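Local coordinates for Myo-inositol phosphohydrolase (Mitsuokella multacida, PDB 4WU3), which probably removes phosphate groups from myo-inositol polyphosphates such as phytate, as a phosphatase of the protein-tyrosine-phosphatase-like phytase family, at residues A509-A517 against W591-M602. The protein carries 2 engineered substitutions. Numbering follows the deposited sequence.
With 4IP (inositol-(1,3,4,5)-tetrakisphosphate), chain F.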
loop_
_atom_site.group_PDB
_atom_site.type_symbol
_atom_site.label_atom_id
_atom_site.label_comp_id
_atom_site.label_asym_id
_atom_site.label_seq_id
_atom_site.Cartn_x
_atom_site.Cartn_y
_atom_site.Cartn_z
ATOM N N ALA A 509 -9.351 -5.170 -34.446
ATOM C CA ALA A 509 -10.167 -5.353 -33.248
ATOM C C ALA A 509 -9.316 -5.902 -32.112
ATOM O O ALA A 509 -8.579 -6.866 -32.285
ATOM C CB ALA A 509 -11.342 -6.278 -33.540
ATOM N N THR A 510 -9.408 -5.266 -30.947
ATOM C CA THR A 510 -8.591 -5.654 -29.800
ATOM C C THR A 510 -9.075 -6.974 -29.231
ATOM O O THR A 510 -10.270 -7.192 -29.090
ATOM C CB THR A 510 -8.622 -4.586 -28.702
ATOM O OG1 THR A 510 -8.153 -3.346 -29.239
ATOM C CG2 THR A 510 -7.734 -5.007 -27.525
ATOM N N ASP A 511 -8.130 -7.853 -28.915
ATOM C CA ASP A 511 -8.444 -9.181 -28.416
ATOM C C ASP A 511 -9.128 -9.124 -27.041
ATOM O O ASP A 511 -8.838 -8.244 -26.226
ATOM C CB ASP A 511 -7.159 -10.008 -28.336
ATOM C CG ASP A 511 -7.419 -11.473 -28.100
ATOM O OD1 ASP A 511 -8.596 -11.888 -28.049
ATOM O OD2 ASP A 511 -6.428 -12.210 -27.964
ATOM N N HIS A 512 -10.046 -10.064 -26.820
ATOM C CA HIS A 512 -10.777 -10.236 -25.558
ATOM C C HIS A 512 -11.943 -9.271 -25.335
ATOM O O HIS A 512 -12.722 -9.476 -24.413
ATOM C CB HIS A 512 -9.843 -10.166 -24.343
ATOM C CG HIS A 512 -8.651 -11.060 -24.446
ATOM N ND1 HIS A 512 -8.740 -12.433 -24.364
ATOM C CD2 HIS A 512 -7.340 -10.779 -24.635
ATOM C CE1 HIS A 512 -7.536 -12.961 -24.498
ATOM N NE2 HIS A 512 -6.667 -11.978 -24.665
ATOM N N ILE A 513 -12.064 -8.216 -26.136
ATOM C CA ILE A 513 -13.035 -7.165 -25.823
ATOM C C ILE A 513 -14.069 -6.953 -26.913
ATOM O O ILE A 513 -13.875 -7.327 -28.073
ATOM C CB ILE A 513 -12.364 -5.809 -25.472
ATOM C CG1 ILE A 513 -11.945 -5.048 -26.718
ATOM C CG2 ILE A 513 -11.147 -6.009 -24.584
ATOM C CD1 ILE A 513 -11.415 -3.654 -26.404
ATOM N N TRP A 514 -15.191 -6.368 -26.516
ATOM C CA TRP A 514 -16.259 -6.075 -27.451
ATOM C C TRP A 514 -15.721 -5.115 -28.507
ATOM O O TRP A 514 -15.126 -4.103 -28.175
ATOM C CB TRP A 514 -17.447 -5.473 -26.714
ATOM C CG TRP A 514 -18.504 -5.006 -27.626
ATOM C CD1 TRP A 514 -18.804 -3.716 -27.926
ATOM C CD2 TRP A 514 -19.400 -5.821 -28.390
ATOM N NE1 TRP A 514 -19.841 -3.673 -28.825
ATOM C CE2 TRP A 514 -20.222 -4.952 -29.129
ATOM C CE3 TRP A 514 -19.587 -7.200 -28.515
ATOM C CZ2 TRP A 514 -21.210 -5.410 -29.985
ATOM C CZ3 TRP A 514 -20.566 -7.657 -29.361
ATOM C CH2 TRP A 514 -21.375 -6.763 -30.087
ATOM N N PRO A 515 -15.899 -5.446 -29.792
ATOM C CA PRO A 515 -15.400 -4.558 -30.834
ATOM C C PRO A 515 -15.825 -3.101 -30.611
ATOM O O PRO A 515 -16.964 -2.837 -30.251
ATOM C CB PRO A 515 -16.032 -5.125 -32.103
ATOM C CG PRO A 515 -16.210 -6.572 -31.805
ATOM C CD PRO A 515 -16.560 -6.636 -30.344
ATOM N N SER A 516 -14.910 -2.160 -30.818
ATOM C CA SER A 516 -15.221 -0.752 -30.597
ATOM C C SER A 516 -16.270 -0.260 -31.590
ATOM O O SER A 516 -16.458 -0.839 -32.659
ATOM C CB SER A 516 -13.957 0.097 -30.711
ATOM O OG SER A 516 -13.566 0.227 -32.066
ATOM N N ALA A 517 -16.946 0.817 -31.226
ATOM C CA ALA A 517 -17.906 1.470 -32.111
ATOM C C ALA A 517 -17.315 1.731 -33.488
ATOM O O ALA A 517 -17.941 1.420 -34.494
ATOM C CB ALA A 517 -18.361 2.785 -31.500
ATOM N N TRP A 591 -9.904 -11.760 -14.842
ATOM C CA TRP A 591 -9.907 -10.392 -15.333
ATOM C C TRP A 591 -10.881 -10.174 -16.487
ATOM O O TRP A 591 -11.259 -9.039 -16.763
ATOM C CB TRP A 591 -8.492 -9.975 -15.746
ATOM C CG TRP A 591 -7.950 -10.665 -16.959
ATOM C CD1 TRP A 591 -7.205 -11.817 -16.997
ATOM C CD2 TRP A 591 -8.078 -10.227 -18.314
ATOM N NE1 TRP A 591 -6.879 -12.126 -18.297
ATOM C CE2 TRP A 591 -7.399 -11.163 -19.124
ATOM C CE3 TRP A 591 -8.703 -9.140 -18.920
ATOM C CZ2 TRP A 591 -7.322 -11.035 -20.509
ATOM C CZ3 TRP A 591 -8.636 -9.019 -20.297
ATOM C CH2 TRP A 591 -7.955 -9.964 -21.077
ATOM N N LYS A 592 -11.300 -11.254 -17.141
ATOM C CA LYS A 592 -12.165 -11.139 -18.308
ATOM C C LYS A 592 -13.615 -10.904 -17.943
ATOM O O LYS A 592 -14.425 -10.622 -18.817
ATOM C CB LYS A 592 -12.083 -12.395 -19.175
ATOM C CG LYS A 592 -10.746 -12.583 -19.866
ATOM C CD LYS A 592 -10.702 -13.900 -20.621
ATOM C CE LYS A 592 -9.297 -14.204 -21.113
ATOM N NZ LYS A 592 -9.235 -15.482 -21.882
ATOM N N ALA A 593 -13.936 -11.010 -16.661
ATOM C CA ALA A 593 -15.324 -10.958 -16.213
ATOM C C ALA A 593 -16.067 -9.720 -16.702
ATOM O O ALA A 593 -17.129 -9.830 -17.297
ATOM C CB ALA A 593 -15.385 -11.041 -14.697
ATOM N N ASP A 594 -15.506 -8.546 -16.445
ATOM C CA ASP A 594 -16.098 -7.284 -16.886
ATOM C C ASP A 594 -16.220 -7.196 -18.404
ATOM O O ASP A 594 -17.136 -6.555 -18.917
ATOM C CB ASP A 594 -15.265 -6.096 -16.378
ATOM C CG ASP A 594 -15.317 -5.941 -14.859
ATOM O OD1 ASP A 594 -16.309 -6.393 -14.234
ATOM O OD2 ASP A 594 -14.362 -5.358 -14.287
ATOM N N TYR A 595 -15.281 -7.816 -19.118
ATOM C CA TYR A 595 -15.261 -7.747 -20.595
ATOM C C TYR A 595 -16.273 -8.698 -21.240
ATOM O O TYR A 595 -16.887 -8.351 -22.252
ATOM C CB TYR A 595 -13.844 -7.957 -21.145
ATOM C CG TYR A 595 -12.880 -6.888 -20.666
ATOM C CD1 TYR A 595 -12.820 -5.642 -21.281
ATOM C CD2 TYR A 595 -12.066 -7.113 -19.569
ATOM C CE1 TYR A 595 -11.961 -4.662 -20.829
ATOM C CE2 TYR A 595 -11.202 -6.139 -19.108
ATOM C CZ TYR A 595 -11.147 -4.918 -19.736
ATOM O OH TYR A 595 -10.279 -3.966 -19.246
ATOM N N TYR A 596 -16.461 -9.876 -20.650
ATOM C CA TYR A 596 -17.574 -10.749 -21.023
ATOM C C TYR A 596 -18.907 -10.060 -20.757
ATOM O O TYR A 596 -19.831 -10.138 -21.560
ATOM C CB TYR A 596 -17.553 -12.035 -20.206
ATOM C CG TYR A 596 -16.477 -13.027 -20.576
ATOM C CD1 TYR A 596 -16.167 -13.292 -21.904
ATOM C CD2 TYR A 596 -15.808 -13.747 -19.591
ATOM C CE1 TYR A 596 -15.196 -14.224 -22.238
ATOM C CE2 TYR A 596 -14.834 -14.681 -19.919
ATOM C CZ TYR A 596 -14.527 -14.914 -21.241
ATOM O OH TYR A 596 -13.563 -15.849 -21.568
ATOM N N HIS A 597 -19.008 -9.385 -19.617
ATOM C CA HIS A 597 -20.253 -8.719 -19.268
ATOM C C HIS A 597 -20.568 -7.633 -20.280
ATOM O O HIS A 597 -21.708 -7.462 -20.699
ATOM C CB HIS A 597 -20.175 -8.095 -17.883
ATOM C CG HIS A 597 -21.287 -7.136 -17.607
ATOM N ND1 HIS A 597 -22.575 -7.549 -17.340
ATOM C CD2 HIS A 597 -21.313 -5.784 -17.589
ATOM C CE1 HIS A 597 -23.345 -6.492 -17.153
ATOM N NE2 HIS A 597 -22.603 -5.410 -17.298
ATOM N N GLN A 598 -19.542 -6.885 -20.653
ATOM C CA GLN A 598 -19.696 -5.824 -21.620
ATOM C C GLN A 598 -20.155 -6.417 -22.964
ATOM O O GLN A 598 -20.972 -5.826 -23.669
ATOM C CB GLN A 598 -18.370 -5.074 -21.741
ATOM C CG GLN A 598 -18.291 -4.014 -22.818
ATOM C CD GLN A 598 -17.064 -3.148 -22.642
ATOM O OE1 GLN A 598 -15.945 -3.649 -22.521
ATOM N NE2 GLN A 598 -17.267 -1.833 -22.612
ATOM N N LYS A 599 -19.655 -7.595 -23.312
ATOM C CA LYS A 599 -20.085 -8.218 -24.559
ATOM C C LYS A 599 -21.542 -8.643 -24.480
ATOM O O LYS A 599 -22.317 -8.431 -25.407
ATOM C CB LYS A 599 -19.224 -9.430 -24.904
ATOM C CG LYS A 599 -17.835 -9.098 -25.418
ATOM C CD LYS A 599 -17.084 -10.391 -25.678
ATOM C CE LYS A 599 -15.693 -10.161 -26.214
ATOM N NZ LYS A 599 -14.969 -11.461 -26.224
ATOM N N ALA A 600 -21.911 -9.253 -23.364
ATOM C CA ALA A 600 -23.267 -9.699 -23.185
ATOM C C ALA A 600 -24.220 -8.525 -23.336
ATOM O O ALA A 600 -25.249 -8.631 -23.978
ATOM C CB ALA A 600 -23.420 -10.338 -21.818
ATOM N N HIS A 601 -23.854 -7.397 -22.748
ATOM C CA HIS A 601 -24.687 -6.207 -22.760
ATOM C C HIS A 601 -24.767 -5.614 -24.165
ATOM O O HIS A 601 -25.859 -5.334 -24.667
ATOM C CB HIS A 601 -24.079 -5.181 -21.806
ATOM C CG HIS A 601 -24.968 -4.019 -21.505
ATOM N ND1 HIS A 601 -24.664 -2.733 -21.883
ATOM C CD2 HIS A 601 -26.139 -3.944 -20.834
ATOM C CE1 HIS A 601 -25.614 -1.915 -21.470
ATOM N NE2 HIS A 601 -26.522 -2.626 -20.832
ATOM N N MET A 602 -23.607 -5.431 -24.796
ATOM C CA MET A 602 -23.529 -4.711 -26.054
ATOM C C MET A 602 -24.078 -5.500 -27.236
ATOM O O MET A 602 -24.548 -4.893 -28.200
ATOM C CB MET A 602 -22.087 -4.271 -26.342
ATOM C CG MET A 602 -21.538 -3.225 -25.376
ATOM S SD MET A 602 -22.508 -1.703 -25.295
ATOM C CE MET A 602 -22.136 -0.960 -26.873
HETATM C C1 4IP F . -9.849 -15.324 -28.216
HETATM O O1 4IP F . -10.495 -15.517 -29.474
HETATM C C2 4IP F . -8.416 -15.833 -28.278
HETATM O O2 4IP F . -8.412 -17.191 -28.697
HETATM C C3 4IP F . -7.734 -15.763 -26.917
HETATM O O3 4IP F . -6.407 -16.285 -27.018
HETATM C C4 4IP F . -8.513 -16.532 -25.854
HETATM O O4 4IP F . -7.875 -16.345 -24.584
HETATM C C5 4IP F . -9.950 -16.028 -25.787
HETATM O O5 4IP F . -10.701 -16.781 -24.831
HETATM C C6 4IP F . -10.632 -16.094 -27.153
HETATM O O6 4IP F . -11.961 -15.574 -27.070
HETATM P P1 4IP F . -10.347 -14.485 -30.697
HETATM O O1P 4IP F . -11.128 -13.276 -30.261
HETATM O O2P 4IP F . -10.942 -15.250 -31.851
HETATM O O3P 4IP F . -8.861 -14.272 -30.833
HETATM P P3 4IP F . -5.144 -15.380 -26.584
HETATM O O4P 4IP F . -5.586 -14.731 -25.293
HETATM O O5P 4IP F . -4.960 -14.428 -27.744
HETATM O O6P 4IP F . -4.018 -16.366 -26.398
HETATM P P4 4IP F . -7.478 -17.585 -23.626
HETATM O O7P 4IP F . -6.752 -18.554 -24.527
HETATM O O8P 4IP F . -6.589 -16.936 -22.594
HETATM O O9P 4IP F . -8.816 -18.078 -23.109
HETATM P P5 4IP F . -11.809 -16.042 -23.917
HETATM O OPF 4IP F . -11.323 -14.609 -23.769
HETATM O OPG 4IP F . -11.782 -16.852 -22.638
HETATM O OPH 4IP F . -13.088 -16.169 -24.713
HETATM O O HOH W 1 -15.567 -6.081 -23.649
#
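Trp514, His512 and Lys599 carry the contact between the loop that follows strand 503-509 in the second PTP-like phytase repeat and the segment 591-602, most of it on helix 593-613, with Lys592 and Tyr596 lining the inositol-tetrakisphosphate pocket. Met602 CB lies over one face of the Trp514 indole, 3.4 Å from the centroid of the five-membered ring, a CH-pi contact. Met602 SD sits obliquely at 5.3 Å from the same centroid. Pro515 CD lies over the opposite face, toward the rim, and Lys599 CG comes to the indole edge. With CG anti to the backbone N (chi1 173°), the Trp514 indole lies where Met602 CB can pack on its face. Replacing Trp514 by alanine is likely to leave a gap between Met602 CB and Pro515 CD and to remove the indole edge beside Lys599 CG. The extended chain of Lys599 passes the type II turn Thr510-Ile513, its NZ 3.5 Å from His512 O. At the ligand end, the edge of Trp591 meets the face of His512 in a T-shaped pair, planes at 77°, while Asp511 CG lies over the other face of the imidazole. Lys592 NZ donates to ligand O4 at 3.1 Å, and His512 ND1 makes a weak bond to phosphate oxygen OPF. One water joins loop to helix: it accepts from Trp514 N and donates to Tyr595 O and, at 2.7 Å, to Gln598 OE1.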